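PDB 6LF2: SeviL from Septifer virgatus, which binds the glycans of GM1b and asialo-GM1 as an R-type lectin of the beta-trefoil fold. Local coordinates for residues Q79-E87 and R97-L107. Residues are numbered along the deposited sequence; the frame is centred on the assembly and turned at random.
Sequences QDTTLWSLE and RLLNKVHKAYL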
loop_
_atom_site.group_PDB
_atom_site.type_symbol
_atom_site.label_atom_id
_atom_site.label_comp_id
_atom_site.label_asym_id
_atom_site.label_seq_id
_atom_site.Cartn_x
_atom_site.Cartn_y
_atom_site.Cartn_z
ATOM N N GLN B 79 25.679 2.883 7.374
ATOM C CA GLN B 79 26.878 2.204 6.901
ATOM C C GLN B 79 26.670 1.774 5.458
ATOM O O GLN B 79 25.568 1.862 4.913
ATOM C CB GLN B 79 27.207 0.979 7.765
ATOM C CG GLN B 79 27.399 1.242 9.260
ATOM C CD GLN B 79 28.717 1.950 9.604
ATOM O OE1 GLN B 79 29.568 2.185 8.737
ATOM N NE2 GLN B 79 28.887 2.288 10.880
ATOM N N ASP B 80 27.738 1.262 4.842
ATOM C CA ASP B 80 27.595 0.815 3.463
ATOM C C ASP B 80 26.543 -0.284 3.350
ATOM O O ASP B 80 25.850 -0.373 2.331
ATOM C CB ASP B 80 28.952 0.374 2.897
ATOM C CG ASP B 80 29.618 -0.736 3.702
ATOM O OD1 ASP B 80 29.057 -1.210 4.716
ATOM O OD2 ASP B 80 30.737 -1.134 3.301
ATOM N N THR B 81 26.361 -1.080 4.406
ATOM C CA THR B 81 25.382 -2.159 4.426
ATOM C C THR B 81 23.949 -1.683 4.625
ATOM O O THR B 81 23.036 -2.521 4.683
ATOM C CB THR B 81 25.725 -3.144 5.535
ATOM O OG1 THR B 81 26.022 -2.407 6.726
ATOM C CG2 THR B 81 26.927 -3.996 5.139
ATOM N N THR B 82 23.731 -0.377 4.753
ATOM C CA THR B 82 22.386 0.183 4.773
ATOM C C THR B 82 21.980 0.736 3.411
ATOM O O THR B 82 20.910 1.347 3.288
ATOM C CB THR B 82 22.269 1.285 5.837
ATOM O OG1 THR B 82 23.096 2.404 5.492
ATOM C CG2 THR B 82 22.635 0.766 7.214
ATOM N N LEU B 83 22.796 0.525 2.382
ATOM C CA LEU B 83 22.471 0.983 1.038
ATOM C C LEU B 83 21.699 -0.094 0.290
ATOM O O LEU B 83 22.088 -1.265 0.299
ATOM C CB LEU B 83 23.730 1.356 0.251
ATOM C CG LEU B 83 24.572 2.487 0.831
ATOM C CD1 LEU B 83 25.830 2.671 -0.002
ATOM C CD2 LEU B 83 23.780 3.766 0.863
ATOM N N TRP B 84 20.609 0.320 -0.363
ATOM C CA TRP B 84 19.751 -0.557 -1.149
ATOM C C TRP B 84 19.509 0.111 -2.486
ATOM O O TRP B 84 19.348 1.331 -2.551
ATOM C CB TRP B 84 18.399 -0.803 -0.455
ATOM C CG TRP B 84 18.503 -1.320 0.925
ATOM C CD1 TRP B 84 18.727 -0.592 2.061
ATOM C CD2 TRP B 84 18.404 -2.681 1.337
ATOM N NE1 TRP B 84 18.774 -1.420 3.147
ATOM C CE2 TRP B 84 18.575 -2.709 2.735
ATOM C CE3 TRP B 84 18.188 -3.887 0.658
ATOM C CZ2 TRP B 84 18.535 -3.890 3.467
ATOM C CZ3 TRP B 84 18.139 -5.052 1.387
ATOM C CH2 TRP B 84 18.313 -5.048 2.778
ATOM N N SER B 85 19.478 -0.680 -3.553
ATOM C CA SER B 85 19.036 -0.174 -4.839
ATOM C C SER B 85 17.655 -0.728 -5.157
ATOM O O SER B 85 17.256 -1.785 -4.656
ATOM C CB SER B 85 20.019 -0.531 -5.962
ATOM O OG SER B 85 20.234 -1.927 -6.025
ATOM N N LEU B 86 16.919 0.028 -5.962
ATOM C CA LEU B 86 15.606 -0.399 -6.423
ATOM C C LEU B 86 15.760 -1.067 -7.786
ATOM O O LEU B 86 16.246 -0.453 -8.741
ATOM C CB LEU B 86 14.641 0.784 -6.487
ATOM C CG LEU B 86 13.887 1.110 -5.192
ATOM C CD1 LEU B 86 14.825 1.471 -4.043
ATOM C CD2 LEU B 86 12.906 2.241 -5.443
ATOM N N GLU B 87 15.356 -2.329 -7.865
ATOM C CA GLU B 87 15.435 -3.104 -9.100
ATOM C C GLU B 87 14.013 -3.337 -9.594
ATOM O O GLU B 87 13.259 -4.098 -8.982
ATOM C CB GLU B 87 16.159 -4.423 -8.869
ATOM C CG GLU B 87 16.310 -5.279 -10.124
ATOM C CD GLU B 87 16.976 -6.620 -9.842
ATOM O OE1 GLU B 87 18.200 -6.644 -9.557
ATOM O OE2 GLU B 87 16.268 -7.653 -9.891
ATOM N N ARG B 97 12.283 -4.985 -6.552
ATOM C CA ARG B 97 13.108 -5.697 -5.590
ATOM C C ARG B 97 14.051 -4.692 -4.935
ATOM O O ARG B 97 14.410 -3.673 -5.532
ATOM C CB ARG B 97 13.898 -6.828 -6.256
ATOM C CG ARG B 97 13.040 -8.010 -6.653
ATOM C CD ARG B 97 13.882 -9.197 -7.116
ATOM N NE ARG B 97 13.074 -10.398 -7.302
ATOM C CZ ARG B 97 12.366 -10.656 -8.399
ATOM N NH1 ARG B 97 12.358 -9.794 -9.406
ATOM N NH2 ARG B 97 11.660 -11.774 -8.485
ATOM N N LEU B 98 14.384 -4.948 -3.683
ATOM C CA LEU B 98 15.285 -4.093 -2.916
ATOM C C LEU B 98 16.575 -4.874 -2.713
ATOM O O LEU B 98 16.591 -5.862 -1.972
ATOM C CB LEU B 98 14.655 -3.697 -1.580
ATOM C CG LEU B 98 13.395 -2.841 -1.730
ATOM C CD1 LEU B 98 12.664 -2.691 -0.406
ATOM C CD2 LEU B 98 13.811 -1.503 -2.238
ATOM N N LEU B 99 17.642 -4.431 -3.377
ATOM C CA LEU B 99 18.890 -5.182 -3.477
ATOM C C LEU B 99 19.952 -4.541 -2.587
ATOM O O LEU B 99 20.327 -3.383 -2.797
ATOM C CB LEU B 99 19.355 -5.233 -4.931
ATOM C CG LEU B 99 20.691 -5.920 -5.214
ATOM C CD1 LEU B 99 20.607 -7.390 -4.817
ATOM C CD2 LEU B 99 21.041 -5.765 -6.689
ATOM N N ASN B 100 20.424 -5.292 -1.601
ATOM C CA ASN B 100 21.467 -4.795 -0.712
ATOM C C ASN B 100 22.787 -4.630 -1.468
ATOM O O ASN B 100 23.253 -5.566 -2.126
ATOM C CB ASN B 100 21.633 -5.755 0.458
ATOM C CG ASN B 100 22.592 -5.230 1.500
ATOM O OD1 ASN B 100 23.723 -5.702 1.597
ATOM N ND2 ASN B 100 22.149 -4.249 2.285
ATOM N N LYS B 101 23.400 -3.441 -1.361
ATOM C CA LYS B 101 24.582 -3.141 -2.167
ATOM C C LYS B 101 25.756 -4.041 -1.806
ATOM O O LYS B 101 26.401 -4.618 -2.690
ATOM C CB LYS B 101 24.993 -1.675 -2.009
ATOM C CG LYS B 101 26.293 -1.315 -2.765
ATOM C CD LYS B 101 26.657 0.150 -2.591
ATOM C CE LYS B 101 27.746 0.595 -3.560
ATOM N NZ LYS B 101 29.018 -0.172 -3.393
ATOM N N VAL B 102 26.062 -4.153 -0.511
ATOM C CA VAL B 102 27.271 -4.855 -0.091
ATOM C C VAL B 102 27.155 -6.342 -0.391
ATOM O O VAL B 102 28.091 -6.964 -0.910
ATOM C CB VAL B 102 27.542 -4.593 1.403
ATOM C CG1 VAL B 102 28.584 -5.570 1.951
ATOM C CG2 VAL B 102 28.006 -3.152 1.606
ATOM N N HIS B 103 25.998 -6.928 -0.112
ATOM C CA HIS B 103 25.852 -8.371 -0.155
ATOM C C HIS B 103 25.087 -8.878 -1.364
ATOM O O HIS B 103 24.993 -10.095 -1.538
ATOM C CB HIS B 103 25.171 -8.865 1.125
ATOM C CG HIS B 103 25.981 -8.607 2.354
ATOM N ND1 HIS B 103 27.097 -9.351 2.673
ATOM C CD2 HIS B 103 25.861 -7.672 3.327
ATOM C CE1 HIS B 103 27.623 -8.889 3.794
ATOM N NE2 HIS B 103 26.892 -7.874 4.214
ATOM N N LYS B 104 24.550 -7.988 -2.192
ATOM C CA LYS B 104 23.786 -8.379 -3.379
ATOM C C LYS B 104 22.713 -9.415 -3.024
ATOM O O LYS B 104 22.530 -10.431 -3.699
ATOM C CB LYS B 104 24.722 -8.883 -4.482
ATOM C CG LYS B 104 25.736 -7.829 -4.964
ATOM C CD LYS B 104 25.031 -6.595 -5.530
ATOM C CE LYS B 104 26.012 -5.622 -6.196
ATOM N NZ LYS B 104 26.949 -4.969 -5.235
ATOM N N ALA B 105 21.990 -9.140 -1.939
ATOM C CA ALA B 105 20.890 -9.974 -1.481
ATOM C C ALA B 105 19.607 -9.148 -1.460
ATOM O O ALA B 105 19.625 -7.974 -1.075
ATOM C CB ALA B 105 21.173 -10.556 -0.088
ATOM N N TYR B 106 18.503 -9.766 -1.886
ATOM C CA TYR B 106 17.215 -9.085 -2.015
ATOM C C TYR B 106 16.404 -9.193 -0.727
ATOM O O TYR B 106 16.273 -10.279 -0.157
ATOM C CB TYR B 106 16.401 -9.691 -3.164
ATOM C CG TYR B 106 17.003 -9.544 -4.539
ATOM C CD1 TYR B 106 16.947 -8.333 -5.218
ATOM C CD2 TYR B 106 17.604 -10.630 -5.169
ATOM C CE1 TYR B 106 17.492 -8.198 -6.480
ATOM C CE2 TYR B 106 18.144 -10.504 -6.431
ATOM C CZ TYR B 106 18.080 -9.289 -7.084
ATOM O OH TYR B 106 18.621 -9.153 -8.343
ATOM N N LEU B 107 15.817 -8.071 -0.299
ATOM C CA LEU B 107 14.913 -8.088 0.848
ATOM C C LEU B 107 13.732 -9.017 0.591
ATOM O O LEU B 107 13.071 -8.926 -0.442
ATOM C CB LEU B 107 14.411 -6.673 1.142
ATOM C CG LEU B 107 13.625 -6.537 2.450
ATOM C CD1 LEU B 107 14.528 -6.847 3.656
ATOM C CD2 LEU B 107 13.034 -5.151 2.564
HETATM O O HOH W 1 24.422 -2.440 1.249
HETATM O O HOH W 2 13.646 -7.372 -9.954
#
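Trp-84 and Asn-100 face each other as a non-hydrogen-bonded pair in the antiparallel hairpin of strands 84-88 and 96-100, part of the beta-trefoil of this R-type lectin. CB of Asn-100 sits over one face of the indole, 4.1 Å from the centroid of the six-membered ring and 28° off its normal, a CH-pi contact. The amide plane stands steeply to the ring, and Leu-98 O lies at the ring edge near CE3. Beyond this pair, Leu-86 CD1 meets Leu-98 CD2 on the same face of the sheet, at 3.6 Å. Two hydrogen-bonded pairs fix the register: Ser-85 with Leu-99 and Glu-87 with Arg-97, each closed by two backbone bonds.

On the other face, Glu-87 extends fully, CG anti to the backbone N (chi1 -179°), which carries its carboxylate to Tyr-106. The phenol OH donates to OE1 of Glu-87 at 2.8 Å on the syn side, with OE1 at the ring edge and the two planes nearly perpendicular. Leu-99 CD1 and Arg-97 CD lie over opposite faces of that ring, each toward its rim, while Arg-97 NE makes a salt bridge with Glu-124. Water 2 lies between Glu-87 OE2 and Arg-97 NH1, accepting from NH1 and probably donating to OE2.

Just beyond the Trp-84/Asn-100 pair, at the open end of the hairpin, Lys-101 N donates to Leu-83 O at 3.0 Å, and water 1 donates to Asp-80 O and Leu-83 O while accepting from Val-102 N. Farther out, Trp-84 NE1 donates to Leu-65 O, tying the indole to strand 63-67. The Asn-100 amide is held at both ends: OD1 accepts from His-103 N in an Asx motif, and ND2 donates directly to Thr-81 O at 3.1 Å, approaching from above the carbonyl plane, 50° out of it.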